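Long-range contacts in zinc chaperone AztD (Citrobacter koseri, PDB 6CMK), which acts as a periplasmic zinc chaperone that passes one zinc ion directly to the solute-binding protein AztC of the AztABCD zinc transport system: residues B[163-171]-B[182-193]; B[209-217]-B[227-235]. One frame throughout, in Å; residues are numbered along the deposited sequence.

Contact 1 of 2, residues B[163-171]-B[182-193]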
ATOM      1  N   ASN B 163     -24.394  15.678  12.326  1.00 23.49           N
ATOM      2  CA  ASN B 163     -24.539  16.879  13.136  1.00 19.85           C
ATOM      3  C   ASN B 163     -23.336  17.053  14.056  1.00 24.72           C
ATOM      4  O   ASN B 163     -22.864  16.096  14.673  1.00 23.84           O
ATOM      5  CB  ASN B 163     -25.828  16.794  13.956  1.00 28.37           C
ATOM      6  CG  ASN B 163     -26.114  18.062  14.729  1.00 28.32           C
ATOM      7  OD1 ASN B 163     -25.669  18.221  15.862  1.00 29.10           O
ATOM      8  ND2 ASN B 163     -26.872  18.970  14.120  1.00 35.40           N
ATOM      9  N   VAL B 164     -22.847  18.288  14.152  1.00 24.21           N
ATOM     10  CA  VAL B 164     -21.702  18.618  14.988  1.00 27.04           C
ATOM     11  C   VAL B 164     -22.074  19.641  16.061  1.00 27.18           C
ATOM     12  O   VAL B 164     -21.202  20.302  16.621  1.00 24.09           O
ATOM     13  CB  VAL B 164     -20.510  19.090  14.131  1.00 23.73           C
ATOM     14  CG1 VAL B 164     -20.075  17.968  13.204  1.00 22.84           C
ATOM     15  CG2 VAL B 164     -20.872  20.319  13.312  1.00 22.49           C
ATOM     16  N   VAL B 165     -23.384  19.770  16.328  1.00 24.78           N
ATOM     17  CA  VAL B 165     -23.971  20.456  17.479  1.00 22.35           C
ATOM     18  C   VAL B 165     -24.086  21.949  17.196  1.00 30.76           C
ATOM     19  O   VAL B 165     -25.181  22.523  17.273  1.00 29.24           O
ATOM     20  CB  VAL B 165     -23.184  20.190  18.779  1.00 28.31           C
ATOM     21  CG1 VAL B 165     -23.741  21.044  19.918  1.00 34.45           C
ATOM     22  CG2 VAL B 165     -23.277  18.725  19.167  1.00 25.64           C
ATOM     23  N   ALA B 166     -22.966  22.596  16.881  1.00 25.57           N
ATOM     24  CA  ALA B 166     -22.994  24.016  16.596  1.00 26.73           C
ATOM     25  C   ALA B 166     -21.898  24.337  15.593  1.00 27.99           C
ATOM     26  O   ALA B 166     -20.816  23.731  15.653  1.00 27.21           O
ATOM     27  CB  ALA B 166     -22.806  24.867  17.853  1.00 31.69           C
ATOM     28  N   PRO B 167     -22.142  25.260  14.665  1.00 30.17           N
ATOM     29  CA  PRO B 167     -21.081  25.669  13.739  1.00 28.83           C
ATOM     30  C   PRO B 167     -19.846  26.149  14.485  1.00 26.75           C
ATOM     31  O   PRO B 167     -19.922  26.999  15.374  1.00 27.20           O
ATOM     32  CB  PRO B 167     -21.733  26.802  12.936  1.00 33.71           C
ATOM     33  CG  PRO B 167     -23.186  26.541  13.024  1.00 30.27           C
ATOM     34  CD  PRO B 167     -23.420  25.935  14.367  1.00 33.32           C
ATOM     35  N   HIS B 168     -18.697  25.586  14.127  1.00 24.84           N
ATOM     36  CA  HIS B 168     -17.431  26.054  14.672  1.00 20.84           C
ATOM     37  C   HIS B 168     -16.327  25.661  13.707  1.00 23.86           C
ATOM     38  O   HIS B 168     -16.553  24.913  12.752  1.00 22.52           O
ATOM     39  CB  HIS B 168     -17.175  25.499  16.080  1.00 22.99           C
ATOM     40  CG  HIS B 168     -17.026  24.008  16.144  1.00 20.45           C
ATOM     41  ND1 HIS B 168     -18.106  23.151  16.142  1.00 21.18           N
ATOM     42  CD2 HIS B 168     -15.927  23.226  16.266  1.00 21.82           C
ATOM     43  CE1 HIS B 168     -17.677  21.905  16.239  1.00 25.43           C
ATOM     44  NE2 HIS B 168     -16.360  21.922  16.314  1.00 21.98           N
ATOM     45  N   HIS B 169     -15.132  26.203  13.951  1.00 20.75           N
ATOM     46  CA  HIS B 169     -13.949  25.821  13.184  1.00 23.20           C
ATOM     47  C   HIS B 169     -13.432  24.519  13.761  1.00 24.44           C
ATOM     48  O   HIS B 169     -12.670  24.502  14.729  1.00 25.45           O
ATOM     49  CB  HIS B 169     -12.865  26.888  13.229  1.00 23.05           C
ATOM     50  CG  HIS B 169     -11.692  26.568  12.358  1.00 28.79           C
ATOM     51  ND1 HIS B 169     -11.779  26.530  10.982  1.00 30.73           N
ATOM     52  CD2 HIS B 169     -10.418  26.222  12.664  1.00 38.83           C
ATOM     53  CE1 HIS B 169     -10.604  26.198  10.478  1.00 36.32           C
ATOM     54  NE2 HIS B 169      -9.762  26.004  11.477  1.00 36.19           N
ATOM     55  N   GLY B 170     -13.833  23.417  13.141  1.00 22.39           N
ATOM     56  CA  GLY B 170     -13.546  22.117  13.691  1.00 22.51           C
ATOM     57  C   GLY B 170     -12.975  21.147  12.683  1.00 19.70           C
ATOM     58  O   GLY B 170     -12.451  21.547  11.633  1.00 19.62           O
ATOM     59  N   VAL B 171     -13.066  19.861  13.008  1.00 18.96           N
ATOM     60  CA  VAL B 171     -12.544  18.813  12.148  1.00 15.17           C
ATOM     61  C   VAL B 171     -13.348  17.547  12.388  1.00 16.64           C
ATOM     62  O   VAL B 171     -13.778  17.264  13.508  1.00 17.26           O
ATOM     63  CB  VAL B 171     -11.034  18.598  12.409  1.00 17.28           C
ATOM     64  CG1 VAL B 171     -10.788  18.287  13.875  1.00 20.03           C
ATOM     65  CG2 VAL B 171     -10.479  17.499  11.504  1.00 18.17           C
ATOM     66  N   SER B 182     -14.920  17.252  16.420  1.00 17.91           N
ATOM     67  CA  SER B 182     -14.580  18.196  17.463  1.00 18.49           C
ATOM     68  C   SER B 182     -15.846  18.697  18.144  1.00 19.95           C
ATOM     69  O   SER B 182     -16.932  18.714  17.560  1.00 22.17           O
ATOM     70  CB  SER B 182     -13.798  19.351  16.860  1.00 20.94           C
ATOM     71  OG  SER B 182     -14.524  19.926  15.796  1.00 19.60           O
ATOM     72  N   ILE B 183     -15.687  19.102  19.395  1.00 18.45           N
ATOM     73  CA  ILE B 183     -16.782  19.530  20.262  1.00 19.36           C
ATOM     74  C   ILE B 183     -16.744  21.051  20.333  1.00 24.72           C
ATOM     75  O   ILE B 183     -15.707  21.609  20.708  1.00 23.64           O
ATOM     76  CB  ILE B 183     -16.643  18.916  21.662  1.00 22.30           C
ATOM     77  CG1 ILE B 183     -16.693  17.381  21.585  1.00 21.60           C
ATOM     78  CG2 ILE B 183     -17.705  19.467  22.607  1.00 22.61           C
ATOM     79  CD1 ILE B 183     -16.168  16.711  22.835  1.00 27.76           C
ATOM     80  N   PRO B 184     -17.819  21.765  19.995  1.00 20.55           N
ATOM     81  CA  PRO B 184     -17.759  23.229  20.073  1.00 21.75           C
ATOM     82  C   PRO B 184     -17.658  23.686  21.517  1.00 25.89           C
ATOM     83  O   PRO B 184     -18.158  23.036  22.441  1.00 25.38           O
ATOM     84  CB  PRO B 184     -19.082  23.679  19.442  1.00 26.38           C
ATOM     85  CG  PRO B 184     -20.015  22.516  19.674  1.00 21.71           C
ATOM     86  CD  PRO B 184     -19.147  21.286  19.562  1.00 21.62           C
ATOM     87  N   ASN B 185     -17.009  24.827  21.705  1.00 25.90           N
ATOM     88  CA  ASN B 185     -16.958  25.451  23.014  1.00 28.98           C
ATOM     89  C   ASN B 185     -18.379  25.785  23.447  1.00 29.42           C
ATOM     90  O   ASN B 185     -19.082  26.501  22.721  1.00 27.23           O
ATOM     91  CB  ASN B 185     -16.094  26.707  22.965  1.00 26.84           C
ATOM     92  CG  ASN B 185     -15.993  27.401  24.309  1.00 30.20           C
ATOM     93  OD1 ASN B 185     -16.996  27.688  24.955  1.00 31.98           O
ATOM     94  ND2 ASN B 185     -14.765  27.671  24.737  1.00 30.27           N
ATOM     95  N   PRO B 186     -18.850  25.273  24.588  1.00 27.31           N
ATOM     96  CA  PRO B 186     -20.278  25.399  24.917  1.00 30.98           C
ATOM     97  C   PRO B 186     -20.700  26.798  25.323  1.00 41.49           C
ATOM     98  O   PRO B 186     -21.910  27.053  25.399  1.00 40.66           O
ATOM     99  CB  PRO B 186     -20.458  24.408  26.073  1.00 28.75           C
ATOM    100  CG  PRO B 186     -19.104  24.269  26.674  1.00 39.78           C
ATOM    101  CD  PRO B 186     -18.143  24.372  25.516  1.00 33.54           C
ATOM    102  N   ASP B 187     -19.760  27.706  25.586  1.00 39.31           N
ATOM    103  CA  ASP B 187     -20.094  29.067  25.992  1.00 52.53           C
ATOM    104  C   ASP B 187     -19.962  30.077  24.863  1.00 54.99           C
ATOM    105  O   ASP B 187     -20.631  31.112  24.886  1.00 57.12           O
ATOM    106  CB  ASP B 187     -19.202  29.502  27.160  1.00 44.87           C
ATOM    107  CG  ASP B 187     -19.302  28.564  28.347  1.00 48.96           C
ATOM    108  OD1 ASP B 187     -20.436  28.191  28.716  1.00 46.56           O
ATOM    109  OD2 ASP B 187     -18.245  28.190  28.901  1.00 49.89           O
ATOM    110  N   ASP B 188     -19.115  29.790  23.878  1.00 32.19           N
ATOM    111  CA  ASP B 188     -18.920  30.678  22.736  1.00 35.81           C
ATOM    112  C   ASP B 188     -18.343  29.799  21.629  1.00 35.02           C
ATOM    113  O   ASP B 188     -17.147  29.505  21.640  1.00 32.60           O
ATOM    114  CB  ASP B 188     -17.990  31.833  23.075  1.00 37.86           C
ATOM    115  CG  ASP B 188     -17.712  32.737  21.885  1.00 44.58           C
ATOM    116  OD1 ASP B 188     -18.184  32.438  20.767  1.00 42.87           O
ATOM    117  OD2 ASP B 188     -17.021  33.758  22.073  1.00 49.02           O
ATOM    118  N   ALA B 189     -19.199  29.382  20.694  1.00 34.42           N
ATOM    119  CA  ALA B 189     -18.775  28.441  19.663  1.00 34.02           C
ATOM    120  C   ALA B 189     -17.754  29.037  18.708  1.00 28.88           C
ATOM    121  O   ALA B 189     -17.162  28.290  17.924  1.00 32.58           O
ATOM    122  CB  ALA B 189     -19.991  27.945  18.876  1.00 38.95           C
ATOM    123  N   SER B 190     -17.542  30.354  18.745  1.00 32.86           N
ATOM    124  CA  SER B 190     -16.527  30.983  17.910  1.00 29.87           C
ATOM    125  C   SER B 190     -15.119  30.770  18.441  1.00 31.07           C
ATOM    126  O   SER B 190     -14.155  31.049  17.722  1.00 31.93           O
ATOM    127  CB  SER B 190     -16.799  32.484  17.792  1.00 34.82           C
ATOM    128  OG  SER B 190     -16.600  33.125  19.040  1.00 39.61           O
ATOM    129  N   LYS B 191     -14.982  30.312  19.681  1.00 33.90           N
ATOM    130  CA  LYS B 191     -13.687  29.930  20.212  1.00 30.95           C
ATOM    131  C   LYS B 191     -13.277  28.579  19.645  1.00 29.79           C
ATOM    132  O   LYS B 191     -14.048  27.896  18.967  1.00 25.69           O
ATOM    133  CB  LYS B 191     -13.733  29.875  21.736  1.00 33.95           C
ATOM    134  CG  LYS B 191     -14.104  31.203  22.364  1.00 44.55           C
ATOM    135  CD  LYS B 191     -13.390  31.410  23.686  1.00 59.80           C
ATOM    136  CE  LYS B 191     -13.448  32.862  24.116  1.00 77.45           C
ATOM    137  NZ  LYS B 191     -14.236  33.037  25.361  1.00 85.20           N
ATOM    138  N   ARG B 192     -12.035  28.190  19.920  0.57 25.97           N
ATOM    139  CA  ARG B 192     -11.584  26.888  19.467  0.57 26.45           C
ATOM    140  C   ARG B 192     -12.407  25.798  20.150  0.57 22.26           C
ATOM    141  O   ARG B 192     -12.950  25.999  21.240  0.57 25.26           O
ATOM    142  CB  ARG B 192     -10.092  26.698  19.746  0.57 29.22           C
ATOM    143  CG  ARG B 192      -9.194  27.303  18.669  0.57 29.72           C
ATOM    144  CD  ARG B 192      -7.698  27.108  18.935  0.57 35.22           C
ATOM    145  NE  ARG B 192      -6.897  27.540  17.788  0.57 37.21           N
ATOM    146  CZ  ARG B 192      -5.572  27.453  17.705  0.57 32.83           C
ATOM    147  NH1 ARG B 192      -4.866  26.950  18.703  0.57 25.21           N
ATOM    148  NH2 ARG B 192      -4.950  27.875  16.613  0.57 45.55           N
ATOM    149  N   PRO B 193     -12.543  24.640  19.514  1.00 22.70           N
ATOM    150  CA  PRO B 193     -13.259  23.531  20.153  1.00 19.86           C
ATOM    151  C   PRO B 193     -12.508  23.037  21.383  1.00 24.16           C
ATOM    152  O   PRO B 193     -11.329  23.325  21.593  1.00 23.61           O
ATOM    153  CB  PRO B 193     -13.342  22.468  19.051  1.00 21.65           C
ATOM    154  CG  PRO B 193     -12.320  22.863  18.028  1.00 22.87           C
ATOM    155  CD  PRO B 193     -12.156  24.341  18.125  1.00 26.68           C
TER
HETATM  156  O   HOH W   1     -19.654  18.111  17.735  1.00 23.59           O
HETATM  157  O   HOH W   2     -18.815  29.629  15.154  1.00 52.19           O
HETATM  158  O   HOH W   3     -14.745  28.109  16.154  1.00 27.93           O
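His168 and Ser182 meet at the centre of a blade-to-blade connection in this beta-propeller: 163-171 leads from strand 160-163 of one sheet to strand 172-174 of the next, and 182-193 leaves strand 178-183 of that second sheet. The His168 imidazole is the main contact group. Pro184 covers one face, with CA 3.9 Å above the ring centre and CB 3.5 Å from His168 ND1. At the ring edge, close to its plane, Ser182 OG hydrogen-bonds His168 NE2 (2.8 Å). Pro193 CB approaches His168 CD2 obliquely. On the other ring nitrogen, His168 ND1 donates to Ala166 O two residues back, almost straight (168°) and in the ring plane, so bonds at both nitrogens hold the rotation of the ring. Ser182 OG also accepts from Val171 N (3.1 Å); chi1 of 55° places it between its own backbone N and carbonyl carbon, turned to both partners, while Ser182 N bonds back to Val171 O. Around this centre, Pro184 CG packs on Val165 CG1 and Ala166 CB, and Ala189 CB rests on Pro167 O. From outside the two segments, Trp137 meets the His168 ring edge-to-face and donates NE1 to His168 O. The next residue, His169, binds zinc through NE2 together with His126 and His216, and its ND1 bonds to Asp139. Two waters bridge the backbones: one donates to both Val164 O and Ser182 O, and another accepts from His169 N (2.9 Å) while donating to Lys191 O (2.9 Å).

Contact 2 of 2, residues B[209-217]-B[227-235]; sequences DALCPGLHG and LSCETGLLL
The carboxylate of Glu230 lies over one face of the Pro213-Gly214 peptide, CD 3.6 Å from Pro213 O, with OE1 near Pro213 CB and OE2 near Gly214 CA. In line with that carbonyl, Glu230 N donates to Pro213 O (2.8 Å), nearly linear at the hydrogen (170°). The Pro213 and Thr231 side chains cross at about a right angle, Pro213 CG against Thr231 CG2. Next to this loop the Cys212-Cys229 disulfide (chi3 -75°) joins the segments covalently, and Leu234 CG packs 3.7 Å from Cys212 SG. Leu215 CD1 extends the apolar patch, touching Leu234 CD1 and Leu227 CD1. Beyond it the backbones pair: His216 N donates to Ser228 O, and Ser228 N to Gly217 O. Ser228 OG, held between its own backbone N and carbonyl carbon (chi1 49°), reaches His216 O in a short bond (2.6 Å), so one residue holds both backbone polar atoms of His216. The His216 side chain leaves the backbone away from this pairing; ND1 hydrogen-bonds Ser260 O and NE2 binds the zinc shared with His126 and His169. Disulfide and backbone bonds thus fasten an interblade loop of the beta-propeller to the 224-237 hairpin of the next blade, beside a three-histidine zinc site.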
ATOM      1  N   ASP B 209     -16.641  11.895  26.035  1.00 33.00           N
ATOM      2  CA  ASP B 209     -15.909  12.980  25.399  1.00 28.95           C
ATOM      3  C   ASP B 209     -14.432  12.913  25.764  1.00 27.51           C
ATOM      4  O   ASP B 209     -14.069  12.681  26.919  1.00 28.21           O
ATOM      5  CB  ASP B 209     -16.482  14.333  25.830  1.00 28.18           C
ATOM      6  CG  ASP B 209     -17.846  14.605  25.238  1.00 32.39           C
ATOM      7  OD1 ASP B 209     -18.264  13.856  24.334  1.00 31.88           O
ATOM      8  OD2 ASP B 209     -18.504  15.572  25.683  1.00 28.53           O
ATOM      9  N   ALA B 210     -13.581  13.128  24.771  1.00 24.17           N
ATOM     10  CA  ALA B 210     -12.151  13.285  24.993  1.00 20.10           C
ATOM     11  C   ALA B 210     -11.842  14.775  25.050  1.00 22.59           C
ATOM     12  O   ALA B 210     -11.767  15.435  24.008  1.00 28.32           O
ATOM     13  CB  ALA B 210     -11.356  12.599  23.887  1.00 24.86           C
ATOM     14  N   LEU B 211     -11.640  15.298  26.260  1.00 22.92           N
ATOM     15  CA  LEU B 211     -11.329  16.711  26.417  1.00 25.31           C
ATOM     16  C   LEU B 211      -9.915  17.005  25.935  1.00 32.70           C
ATOM     17  O   LEU B 211      -8.975  16.248  26.198  1.00 28.31           O
ATOM     18  CB  LEU B 211     -11.486  17.146  27.877  1.00 29.73           C
ATOM     19  CG  LEU B 211     -12.790  17.859  28.247  1.00 47.37           C
ATOM     20  CD1 LEU B 211     -13.985  16.979  27.972  1.00 36.25           C
ATOM     21  CD2 LEU B 211     -12.783  18.273  29.706  1.00 55.30           C
ATOM     22  N   CYS B 212      -9.773  18.116  25.228  1.00 29.97           N
ATOM     23  CA  CYS B 212      -8.502  18.570  24.680  1.00 30.88           C
ATOM     24  C   CYS B 212      -8.671  20.058  24.394  1.00 27.48           C
ATOM     25  O   CYS B 212      -9.062  20.441  23.283  1.00 28.74           O
ATOM     26  CB  CYS B 212      -8.122  17.786  23.418  1.00 27.31           C
ATOM     27  SG  CYS B 212      -6.325  17.517  23.169  1.00 29.09           S
ATOM     28  N   PRO B 213      -8.419  20.917  25.379  1.00 25.30           N
ATOM     29  CA  PRO B 213      -8.735  22.343  25.215  1.00 22.97           C
ATOM     30  C   PRO B 213      -7.969  22.976  24.064  1.00 27.22           C
ATOM     31  O   PRO B 213      -6.786  22.705  23.859  1.00 28.49           O
ATOM     32  CB  PRO B 213      -8.327  22.956  26.560  1.00 28.18           C
ATOM     33  CG  PRO B 213      -7.440  21.956  27.210  1.00 35.21           C
ATOM     34  CD  PRO B 213      -7.856  20.617  26.704  1.00 30.32           C
ATOM     35  N   GLY B 214      -8.657  23.830  23.313  1.00 24.07           N
ATOM     36  CA  GLY B 214      -8.012  24.557  22.239  1.00 27.42           C
ATOM     37  C   GLY B 214      -7.643  23.655  21.085  1.00 27.12           C
ATOM     38  O   GLY B 214      -6.561  23.802  20.506  1.00 24.06           O
ATOM     39  N   LEU B 215      -8.511  22.708  20.749  1.00 18.24           N
ATOM     40  CA  LEU B 215      -8.195  21.735  19.711  1.00 18.83           C
ATOM     41  C   LEU B 215      -8.081  22.404  18.347  1.00 21.53           C
ATOM     42  O   LEU B 215      -8.989  23.122  17.911  1.00 22.16           O
ATOM     43  CB  LEU B 215      -9.271  20.656  19.687  1.00 19.06           C
ATOM     44  CG  LEU B 215      -8.982  19.409  18.851  1.00 20.68           C
ATOM     45  CD1 LEU B 215      -9.680  18.210  19.474  1.00 24.51           C
ATOM     46  CD2 LEU B 215      -9.444  19.609  17.414  1.00 26.97           C
ATOM     47  N   HIS B 216      -6.956  22.160  17.672  1.00 20.66           N
ATOM     48  CA  HIS B 216      -6.725  22.646  16.319  1.00 18.08           C
ATOM     49  C   HIS B 216      -5.478  21.969  15.773  1.00 23.28           C
ATOM     50  O   HIS B 216      -4.443  21.943  16.450  1.00 23.54           O
ATOM     51  CB  HIS B 216      -6.552  24.168  16.278  1.00 23.38           C
ATOM     52  CG  HIS B 216      -6.502  24.726  14.893  1.00 45.80           C
ATOM     53  ND1 HIS B 216      -5.320  24.911  14.208  1.00 49.23           N
ATOM     54  CD2 HIS B 216      -7.488  25.131  14.059  1.00 58.64           C
ATOM     55  CE1 HIS B 216      -5.580  25.411  13.013  1.00 52.57           C
ATOM     56  NE2 HIS B 216      -6.889  25.554  12.898  1.00 56.55           N
ATOM     57  N   GLY B 217      -5.566  21.419  14.575  1.00 21.72           N
ATOM     58  CA  GLY B 217      -4.475  20.663  13.976  1.00 18.40           C
ATOM     59  C   GLY B 217      -4.839  19.196  13.866  1.00 17.64           C
ATOM     60  O   GLY B 217      -5.363  18.595  14.809  1.00 18.39           O
ATOM     61  N   LEU B 227      -5.019  14.629  16.575  1.00 14.17           N
ATOM     62  CA  LEU B 227      -5.582  15.964  16.735  1.00 16.36           C
ATOM     63  C   LEU B 227      -4.798  16.647  17.845  1.00 18.30           C
ATOM     64  O   LEU B 227      -4.599  16.062  18.913  1.00 21.39           O
ATOM     65  CB  LEU B 227      -7.078  15.912  17.091  1.00 17.97           C
ATOM     66  CG  LEU B 227      -8.001  15.063  16.203  1.00 16.94           C
ATOM     67  CD1 LEU B 227      -9.405  15.031  16.793  1.00 19.14           C
ATOM     68  CD2 LEU B 227      -8.033  15.590  14.782  1.00 21.22           C
ATOM     69  N   SER B 228      -4.354  17.872  17.605  1.00 15.53           N
ATOM     70  CA  SER B 228      -3.523  18.570  18.576  1.00 15.75           C
ATOM     71  C   SER B 228      -4.329  19.622  19.326  1.00 18.68           C
ATOM     72  O   SER B 228      -5.275  20.208  18.795  1.00 19.13           O
ATOM     73  CB  SER B 228      -2.325  19.226  17.890  1.00 19.53           C
ATOM     74  OG  SER B 228      -2.725  19.960  16.756  1.00 19.74           O
ATOM     75  N   CYS B 229      -3.941  19.854  20.575  1.00 19.43           N
ATOM     76  CA  CYS B 229      -4.588  20.867  21.393  1.00 18.85           C
ATOM     77  C   CYS B 229      -3.566  21.414  22.388  1.00 22.33           C
ATOM     78  O   CYS B 229      -2.360  21.184  22.256  1.00 22.43           O
ATOM     79  CB  CYS B 229      -5.828  20.278  22.073  1.00 24.66           C
ATOM     80  SG  CYS B 229      -5.455  19.320  23.521  1.00 24.23           S
ATOM     81  N   GLU B 230      -4.054  22.153  23.390  1.00 23.60           N
ATOM     82  CA  GLU B 230      -3.154  22.824  24.328  1.00 23.30           C
ATOM     83  C   GLU B 230      -2.459  21.861  25.288  1.00 24.29           C
ATOM     84  O   GLU B 230      -1.391  22.198  25.808  1.00 24.08           O
ATOM     85  CB  GLU B 230      -3.932  23.888  25.112  1.00 23.88           C
ATOM     86  CG  GLU B 230      -4.543  24.954  24.212  1.00 27.25           C
ATOM     87  CD  GLU B 230      -5.494  25.898  24.940  1.00 35.46           C
ATOM     88  OE1 GLU B 230      -5.837  25.642  26.114  1.00 35.81           O
ATOM     89  OE2 GLU B 230      -5.900  26.902  24.322  1.00 44.92           O
ATOM     90  N   THR B 231      -3.016  20.673  25.531  1.00 20.12           N
ATOM     91  CA  THR B 231      -2.430  19.743  26.493  1.00 25.60           C
ATOM     92  C   THR B 231      -1.636  18.606  25.858  1.00 21.17           C
ATOM     93  O   THR B 231      -0.874  17.943  26.566  1.00 25.82           O
ATOM     94  CB  THR B 231      -3.519  19.126  27.379  1.00 28.37           C
ATOM     95  OG1 THR B 231      -4.471  18.420  26.570  1.00 29.54           O
ATOM     96  CG2 THR B 231      -4.227  20.200  28.186  1.00 27.06           C
ATOM     97  N   GLY B 232      -1.788  18.363  24.568  1.00 22.32           N
ATOM     98  CA  GLY B 232      -1.163  17.198  23.961  1.00 18.57           C
ATOM     99  C   GLY B 232      -1.834  16.868  22.640  1.00 21.10           C
ATOM    100  O   GLY B 232      -2.409  17.739  21.985  1.00 19.72           O
ATOM    101  N   LEU B 233      -1.740  15.595  22.265  0.84 20.62           N
ATOM    102  CA  LEU B 233      -2.388  15.082  21.070  0.84 15.77           C
ATOM    103  C   LEU B 233      -3.420  14.038  21.462  0.84 19.63           C
ATOM    104  O   LEU B 233      -3.190  13.238  22.373  0.84 22.88           O
ATOM    105  CB  LEU B 233      -1.383  14.433  20.099  0.84 15.73           C
ATOM    106  CG  LEU B 233      -0.099  15.195  19.766  0.84 21.01           C
ATOM    107  CD1 LEU B 233       0.720  14.450  18.711  0.84 20.32           C
ATOM    108  CD2 LEU B 233      -0.388  16.608  19.298  0.84 26.77           C
ATOM    109  N   LEU B 234      -4.552  14.057  20.773  1.00 16.79           N
ATOM    110  CA  LEU B 234      -5.480  12.940  20.787  1.00 17.29           C
ATOM    111  C   LEU B 234      -5.045  12.011  19.668  1.00 16.30           C
ATOM    112  O   LEU B 234      -4.785  12.467  18.551  1.00 19.85           O
ATOM    113  CB  LEU B 234      -6.918  13.396  20.569  1.00 18.53           C
ATOM    114  CG  LEU B 234      -7.522  14.342  21.599  1.00 19.62           C
ATOM    115  CD1 LEU B 234      -8.947  14.647  21.204  1.00 22.60           C
ATOM    116  CD2 LEU B 234      -7.480  13.764  23.004  1.00 19.41           C
ATOM    117  N   LEU B 235      -4.931  10.724  19.975  1.00 15.17           N
ATOM    118  CA  LEU B 235      -4.500   9.724  19.013  1.00 17.42           C
ATOM    119  C   LEU B 235      -5.646   8.750  18.822  1.00 14.68           C
ATOM    120  O   LEU B 235      -6.188   8.240  19.805  1.00 18.88           O
ATOM    121  CB  LEU B 235      -3.246   8.993  19.496  1.00 17.24           C
ATOM    122  CG  LEU B 235      -2.013   9.886  19.653  1.00 17.37           C
ATOM    123  CD1 LEU B 235      -0.835   9.111  20.194  1.00 21.48           C
ATOM    124  CD2 LEU B 235      -1.646  10.542  18.330  1.00 15.44           C
TER
HETATM  125  O   HOH W   4      -6.640  17.474  27.829  1.00 32.45           O

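Overall arrangement
The contacts follow in series along the chain, their centres about 13 Å apart on the same side of the chain's centre. Both reach the sheet built from strands 172-174, 178-183, 195-200, 205-206 and 208-211: contact 1 joins it to the connection from the sheet that ends with strand 160-163, and contact 2 joins its exit to the sheet that begins with strand 218-221. They touch directly, Pro193 O lying 3.0 Å from Leu215 N in a probable hydrogen bond. Each contributes one histidine, His169 and His216, to the high-affinity zinc site 1, completed by His126. The site therefore combines strand 124-130 of one sheet with the loops leading into the next two; the zinc handed to AztC comes from site 2.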